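Local coordinates for protein ubiquitin-conjugating enzyme (PDB 2H2Y) that probably acts as a ubiquitin-conjugating (E2) enzyme, of which this chain is the catalytic-fold (UBC) domain, part of a longer protein with a probable transmembrane helix, at residues Glu28-Asn31 with Phe32-Asn35; Asn20-Tyr23 with Arg24-Lys27. All coordinates share one frame; numbering follows the deposited sequence.

Contact 1. Residues Glu28-Asn31 with Phe32-Asn35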
ATOM      1  N   GLU A  28       2.268 -10.941   3.229  1.00 32.38           N
ATOM      2  CA  GLU A  28       1.545  -9.672   3.193  1.00 32.86           C
ATOM      3  C   GLU A  28       0.758  -9.492   1.901  1.00 34.41           C
ATOM      4  O   GLU A  28      -0.310  -8.871   1.906  1.00 35.66           O
ATOM      5  CB  GLU A  28       2.514  -8.508   3.366  1.00 31.06           C
ATOM      6  CG  GLU A  28       3.098  -8.417   4.758  1.00 33.10           C
ATOM      7  CD  GLU A  28       2.100  -7.918   5.782  1.00 35.14           C
ATOM      8  OE1 GLU A  28       2.399  -8.019   6.992  1.00 36.28           O
ATOM      9  OE2 GLU A  28       1.029  -7.417   5.382  1.00 36.13           O
ATOM     10  N   LEU A  29       1.280 -10.026   0.799  1.00 33.71           N
ATOM     11  CA  LEU A  29       0.593  -9.919  -0.484  1.00 33.53           C
ATOM     12  C   LEU A  29      -0.720 -10.702  -0.428  1.00 34.74           C
ATOM     13  O   LEU A  29      -1.787 -10.158  -0.741  1.00 34.64           O
ATOM     14  CB  LEU A  29       1.474 -10.457  -1.617  1.00 34.11           C
ATOM     15  CG  LEU A  29       0.859 -10.474  -3.028  1.00 33.94           C
ATOM     16  CD1 LEU A  29       0.552  -9.061  -3.501  1.00 29.97           C
ATOM     17  CD2 LEU A  29       1.828 -11.143  -3.985  1.00 33.14           C
ATOM     18  N   ASN A  30      -0.635 -11.972  -0.017  1.00 35.60           N
ATOM     19  CA  ASN A  30      -1.812 -12.842   0.092  1.00 35.66           C
ATOM     20  C   ASN A  30      -2.894 -12.221   0.956  1.00 34.57           C
ATOM     21  O   ASN A  30      -4.078 -12.281   0.616  1.00 34.70           O
ATOM     22  CB  ASN A  30      -1.436 -14.208   0.666  1.00 36.43           C
ATOM     23  CG  ASN A  30      -0.626 -15.028  -0.300  1.00 39.52           C
ATOM     24  OD1 ASN A  30      -0.943 -15.088  -1.491  1.00 41.68           O
ATOM     25  ND2 ASN A  30       0.423 -15.673   0.199  1.00 39.60           N
ATOM     26  N   ASN A  31      -2.500 -11.635   2.081  1.00 33.15           N
ATOM     27  CA  ASN A  31      -3.494 -11.004   2.919  1.00 33.14           C
ATOM     28  C   ASN A  31      -4.089  -9.826   2.166  1.00 31.71           C
ATOM     29  O   ASN A  31      -5.280  -9.543   2.294  1.00 29.39           O
ATOM     30  CB  ASN A  31      -2.893 -10.518   4.234  1.00 37.38           C
ATOM     31  CG  ASN A  31      -3.833  -9.574   4.982  1.00 40.29           C
ATOM     32  OD1 ASN A  31      -3.857  -8.361   4.726  1.00 40.87           O
ATOM     33  ND2 ASN A  31      -4.631 -10.129   5.888  1.00 41.24           N
ATOM     34  N   PHE A  32      -3.269  -9.149   1.365  1.00 28.00           N
ATOM     35  CA  PHE A  32      -3.760  -7.999   0.628  1.00 27.30           C
ATOM     36  C   PHE A  32      -4.828  -8.420  -0.377  1.00 28.02           C
ATOM     37  O   PHE A  32      -5.848  -7.740  -0.531  1.00 26.34           O
ATOM     38  CB  PHE A  32      -2.617  -7.274  -0.082  1.00 25.98           C
ATOM     39  CG  PHE A  32      -2.959  -5.864  -0.470  1.00 26.61           C
ATOM     40  CD1 PHE A  32      -2.669  -4.802   0.386  1.00 26.51           C
ATOM     41  CD2 PHE A  32      -3.624  -5.597  -1.665  1.00 24.91           C
ATOM     42  CE1 PHE A  32      -3.039  -3.483   0.059  1.00 28.28           C
ATOM     43  CE2 PHE A  32      -4.000  -4.289  -2.001  1.00 27.49           C
ATOM     44  CZ  PHE A  32      -3.706  -3.229  -1.134  1.00 28.19           C
ATOM     45  N   LEU A  33      -4.595  -9.539  -1.060  1.00 28.01           N
ATOM     46  CA  LEU A  33      -5.562 -10.054  -2.031  1.00 28.66           C
ATOM     47  C   LEU A  33      -6.851 -10.512  -1.323  1.00 29.94           C
ATOM     48  O   LEU A  33      -7.953 -10.293  -1.820  1.00 29.64           O
ATOM     49  CB  LEU A  33      -4.969 -11.236  -2.802  1.00 28.08           C
ATOM     50  CG  LEU A  33      -3.719 -11.043  -3.660  1.00 26.91           C
ATOM     51  CD1 LEU A  33      -3.244 -12.397  -4.114  1.00 26.63           C
ATOM     52  CD2 LEU A  33      -4.007 -10.162  -4.859  1.00 27.01           C
ATOM     53  N   LYS A  34      -6.703 -11.135  -0.157  1.00 30.11           N
ATOM     54  CA  LYS A  34      -7.842 -11.627   0.607  1.00 33.26           C
ATOM     55  C   LYS A  34      -8.652 -10.546   1.340  1.00 34.49           C
ATOM     56  O   LYS A  34      -9.877 -10.654   1.442  1.00 35.05           O
ATOM     57  CB  LYS A  34      -7.362 -12.680   1.605  1.00 35.19           C
ATOM     58  CG  LYS A  34      -8.465 -13.326   2.443  1.00 41.11           C
ATOM     59  CD  LYS A  34      -7.883 -14.425   3.329  1.00 44.07           C
ATOM     60  CE  LYS A  34      -8.912 -14.998   4.290  1.00 45.98           C
ATOM     61  NZ  LYS A  34      -8.284 -15.951   5.264  1.00 48.59           N
ATOM     62  N   ASN A  35      -7.980  -9.516   1.858  1.00 35.31           N
ATOM     63  CA  ASN A  35      -8.659  -8.427   2.576  1.00 35.88           C
ATOM     64  C   ASN A  35      -8.264  -7.072   2.004  1.00 35.40           C
ATOM     65  O   ASN A  35      -7.644  -6.250   2.688  1.00 34.71           O
ATOM     66  CB  ASN A  35      -8.298  -8.453   4.057  1.00 38.50           C
ATOM     67  CG  ASN A  35      -8.624  -9.762   4.704  1.00 42.58           C
ATOM     68  OD1 ASN A  35      -9.768 -10.211   4.670  1.00 46.00           O
ATOM     69  ND2 ASN A  35      -7.621 -10.391   5.301  1.00 44.25           N
TER

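Contact 2. Residues Asn20-Tyr23 with Arg24-Lys27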
ATOM      1  N   ASN A  20      13.224 -15.431   5.342  1.00 64.04           N
ATOM      2  CA  ASN A  20      13.629 -14.216   4.639  1.00 62.68           C
ATOM      3  C   ASN A  20      12.577 -13.129   4.550  1.00 60.83           C
ATOM      4  O   ASN A  20      11.397 -13.372   4.797  1.00 61.07           O
ATOM      5  CB  ASN A  20      14.090 -14.569   3.233  1.00 65.46           C
ATOM      6  CG  ASN A  20      15.420 -15.268   3.234  1.00 67.67           C
ATOM      7  OD1 ASN A  20      15.887 -15.753   2.202  1.00 70.25           O
ATOM      8  ND2 ASN A  20      16.054 -15.320   4.404  1.00 67.43           N
ATOM      9  N   ALA A  21      13.027 -11.929   4.180  1.00 58.09           N
ATOM     10  CA  ALA A  21      12.155 -10.762   4.045  1.00 55.42           C
ATOM     11  C   ALA A  21      11.058 -10.991   3.009  1.00 53.13           C
ATOM     12  O   ALA A  21       9.920 -10.550   3.193  1.00 53.00           O
ATOM     13  CB  ALA A  21      12.981  -9.530   3.669  1.00 54.99           C
ATOM     14  N   ASN A  22      11.404 -11.676   1.922  1.00 48.72           N
ATOM     15  CA  ASN A  22      10.434 -11.963   0.874  1.00 45.02           C
ATOM     16  C   ASN A  22       9.276 -12.787   1.422  1.00 41.25           C
ATOM     17  O   ASN A  22       8.121 -12.563   1.064  1.00 38.53           O
ATOM     18  CB  ASN A  22      11.112 -12.693  -0.283  1.00 48.26           C
ATOM     19  CG  ASN A  22      11.817 -11.740  -1.238  1.00 49.92           C
ATOM     20  OD1 ASN A  22      12.610 -12.155  -2.089  1.00 50.95           O
ATOM     21  ND2 ASN A  22      11.517 -10.454  -1.108  1.00 47.96           N
ATOM     22  N   TYR A  23       9.591 -13.733   2.302  1.00 39.17           N
ATOM     23  CA  TYR A  23       8.576 -14.577   2.914  1.00 36.28           C
ATOM     24  C   TYR A  23       7.478 -13.708   3.513  1.00 35.27           C
ATOM     25  O   TYR A  23       6.310 -13.819   3.143  1.00 35.25           O
ATOM     26  CB  TYR A  23       9.211 -15.451   3.993  1.00 34.46           C
ATOM     27  CG  TYR A  23       8.227 -16.301   4.777  1.00 34.82           C
ATOM     28  CD1 TYR A  23       7.459 -15.748   5.803  1.00 34.08           C
ATOM     29  CD2 TYR A  23       8.073 -17.663   4.499  1.00 34.79           C
ATOM     30  CE1 TYR A  23       6.568 -16.519   6.534  1.00 35.26           C
ATOM     31  CE2 TYR A  23       7.181 -18.450   5.226  1.00 34.40           C
ATOM     32  CZ  TYR A  23       6.433 -17.868   6.241  1.00 36.30           C
ATOM     33  OH  TYR A  23       5.538 -18.627   6.962  1.00 37.64           O
ATOM     34  N   ARG A  24       7.856 -12.840   4.443  1.00 33.68           N
ATOM     35  CA  ARG A  24       6.899 -11.944   5.074  1.00 31.17           C
ATOM     36  C   ARG A  24       6.172 -11.085   4.033  1.00 29.36           C
ATOM     37  O   ARG A  24       4.975 -10.845   4.150  1.00 29.47           O
ATOM     38  CB  ARG A  24       7.617 -11.051   6.086  1.00 30.75           C
ATOM     39  CG  ARG A  24       6.775  -9.928   6.649  1.00 27.13           C
ATOM     40  CD  ARG A  24       5.446 -10.434   7.146  1.00 27.47           C
ATOM     41  NE  ARG A  24       4.661  -9.352   7.725  1.00 29.89           N
ATOM     42  CZ  ARG A  24       4.989  -8.716   8.843  1.00 30.39           C
ATOM     43  NH1 ARG A  24       6.090  -9.055   9.501  1.00 27.98           N
ATOM     44  NH2 ARG A  24       4.209  -7.745   9.302  1.00 32.53           N
ATOM     45  N   ILE A  25       6.897 -10.625   3.017  1.00 28.01           N
ATOM     46  CA  ILE A  25       6.292  -9.812   1.973  1.00 27.38           C
ATOM     47  C   ILE A  25       5.233 -10.628   1.248  1.00 28.11           C
ATOM     48  O   ILE A  25       4.127 -10.150   0.986  1.00 26.31           O
ATOM     49  CB  ILE A  25       7.362  -9.311   0.966  1.00 28.39           C
ATOM     50  CG1 ILE A  25       8.141  -8.155   1.589  1.00 27.47           C
ATOM     51  CG2 ILE A  25       6.713  -8.841  -0.333  1.00 29.24           C
ATOM     52  CD1 ILE A  25       9.363  -7.765   0.809  1.00 29.61           C
ATOM     53  N   GLN A  26       5.571 -11.867   0.922  1.00 30.93           N
ATOM     54  CA  GLN A  26       4.623 -12.738   0.240  1.00 31.96           C
ATOM     55  C   GLN A  26       3.397 -12.952   1.119  1.00 31.14           C
ATOM     56  O   GLN A  26       2.266 -12.929   0.637  1.00 31.05           O
ATOM     57  CB  GLN A  26       5.275 -14.079  -0.079  1.00 33.58           C
ATOM     58  CG  GLN A  26       4.298 -15.152  -0.493  1.00 37.77           C
ATOM     59  CD  GLN A  26       5.002 -16.411  -0.910  1.00 39.23           C
ATOM     60  OE1 GLN A  26       5.333 -16.586  -2.074  1.00 41.83           O
ATOM     61  NE2 GLN A  26       5.264 -17.288   0.049  1.00 41.84           N
ATOM     62  N   LYS A  27       3.622 -13.148   2.414  1.00 32.12           N
ATOM     63  CA  LYS A  27       2.508 -13.355   3.324  1.00 33.54           C
ATOM     64  C   LYS A  27       1.632 -12.109   3.312  1.00 33.96           C
ATOM     65  O   LYS A  27       0.403 -12.203   3.353  1.00 34.08           O
ATOM     66  CB  LYS A  27       3.014 -13.649   4.736  1.00 34.09           C
ATOM     67  CG  LYS A  27       1.999 -14.395   5.594  1.00 37.72           C
ATOM     68  CD  LYS A  27       2.667 -15.152   6.734  1.00 41.23           C
ATOM     69  CE  LYS A  27       3.054 -14.233   7.876  1.00 44.14           C
ATOM     70  NZ  LYS A  27       1.841 -13.646   8.516  1.00 47.41           N
TER

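Contact 1. Residues Glu28-Asn31 with Phe32-Asn35
The L33 side chain and backbone N meet L29 O one turn back, a local i/i+4 contact in the last two turns of helix 21-34, the N-terminal helix of the ubiquitin-conjugating (UBC) fold, which packs against the antiparallel sheet. Four successive backbone bonds join 28-31 to 32-35. F32 N reaches E28 O over 3.0 Å and L33 N reaches L29 O over 2.9 Å, the latter donor lying nearly in line with the C=O. K34 N binds N30 O, and N35 N closes the series on N31 O at 2.7 Å, where N35 is the first residue to leave helical geometry.

L29 and F32 face the sheet: the L29 side chain packs on I42, V44 and W52, and F32 touches I42 and V54. The phenyl ring gets there because CG stands anti to the F32 backbone N (chi1 -161°), which carries the ring away from 28-31 and leaves CB as the part nearest that segment, 3.1 Å from L29 O. K34 behaves similarly on the exposed side, its CB resting 3.5 Å from N30 O while the fully extended chain runs outward. L33, also against I42, is turned the other way. Its CG lies beside its own backbone N (chi1 -61°), which swings the branch back along the helix and sets L33 CG 3.6 Å from L29 O.

Contact 2. Residues Asn20-Tyr23 with Arg24-Lys27
Y23, in the first turn of the helix, sends its ring along the flank to K27, four residues on. Its CB sits 3.0 Å from R24 N, the close spacing of adjoining residues. From there CG turns anti to the Y23 backbone N (chi1 176°), which directs the ring forward instead of back toward N20; Y23 CG is 3.5 Å from R24 N. CD1 comes 3.2 Å from R24 N, which lies at the ring edge, near its plane. CE1 then meets the lysine: K27 CD is 4.1 Å from Y23 CE1, an oblique aliphatic-to-aromatic touch. K27, bent at its last two torsions, makes this touch through CD, and its tip leads away.

This is the start of the N-terminal helix of the UBC fold, with N20 at the N-cap position although its side chain makes no capping bond. Regular i/i+4 bonds run from I25 N to A21 O, from Q26 N to N22 O and from K27 N to Y23 O, the last at 2.9 Å.

On the buried side I25 leans back over the preceding turn. CG1 stands beside the I25 backbone N (chi1 -77°), placing CG1 3.4 Å from A21 O, while I25 CB is 3.3 Å from N22 O. The side chain also packs on R50, and N22 and Q26 both touch Y16 of the N-terminal arm.

How the contacts relate
Contacts 1 and 2 are consecutive lengths of helix 21-34, their centres 12 Å apart, with K27 running directly into E28. Contact 2 is the outer, more solvent-facing end, about 15 Å from the centre of the chain, against 11 Å for contact 1, which packs on strands 40-44 and 51-57. A salt bridge joins the two contacts: R24 NE of contact 2 lies 2.7 Å from E28 OE1 of contact 1. Both partners also bond backbone atoms much later in the sequence: R24 NH2 to P115 O and E28 OE2 to I119 N, at the start of helix 119-130. The pair thus ties the N-terminal helix to the region leading into the C-terminal one.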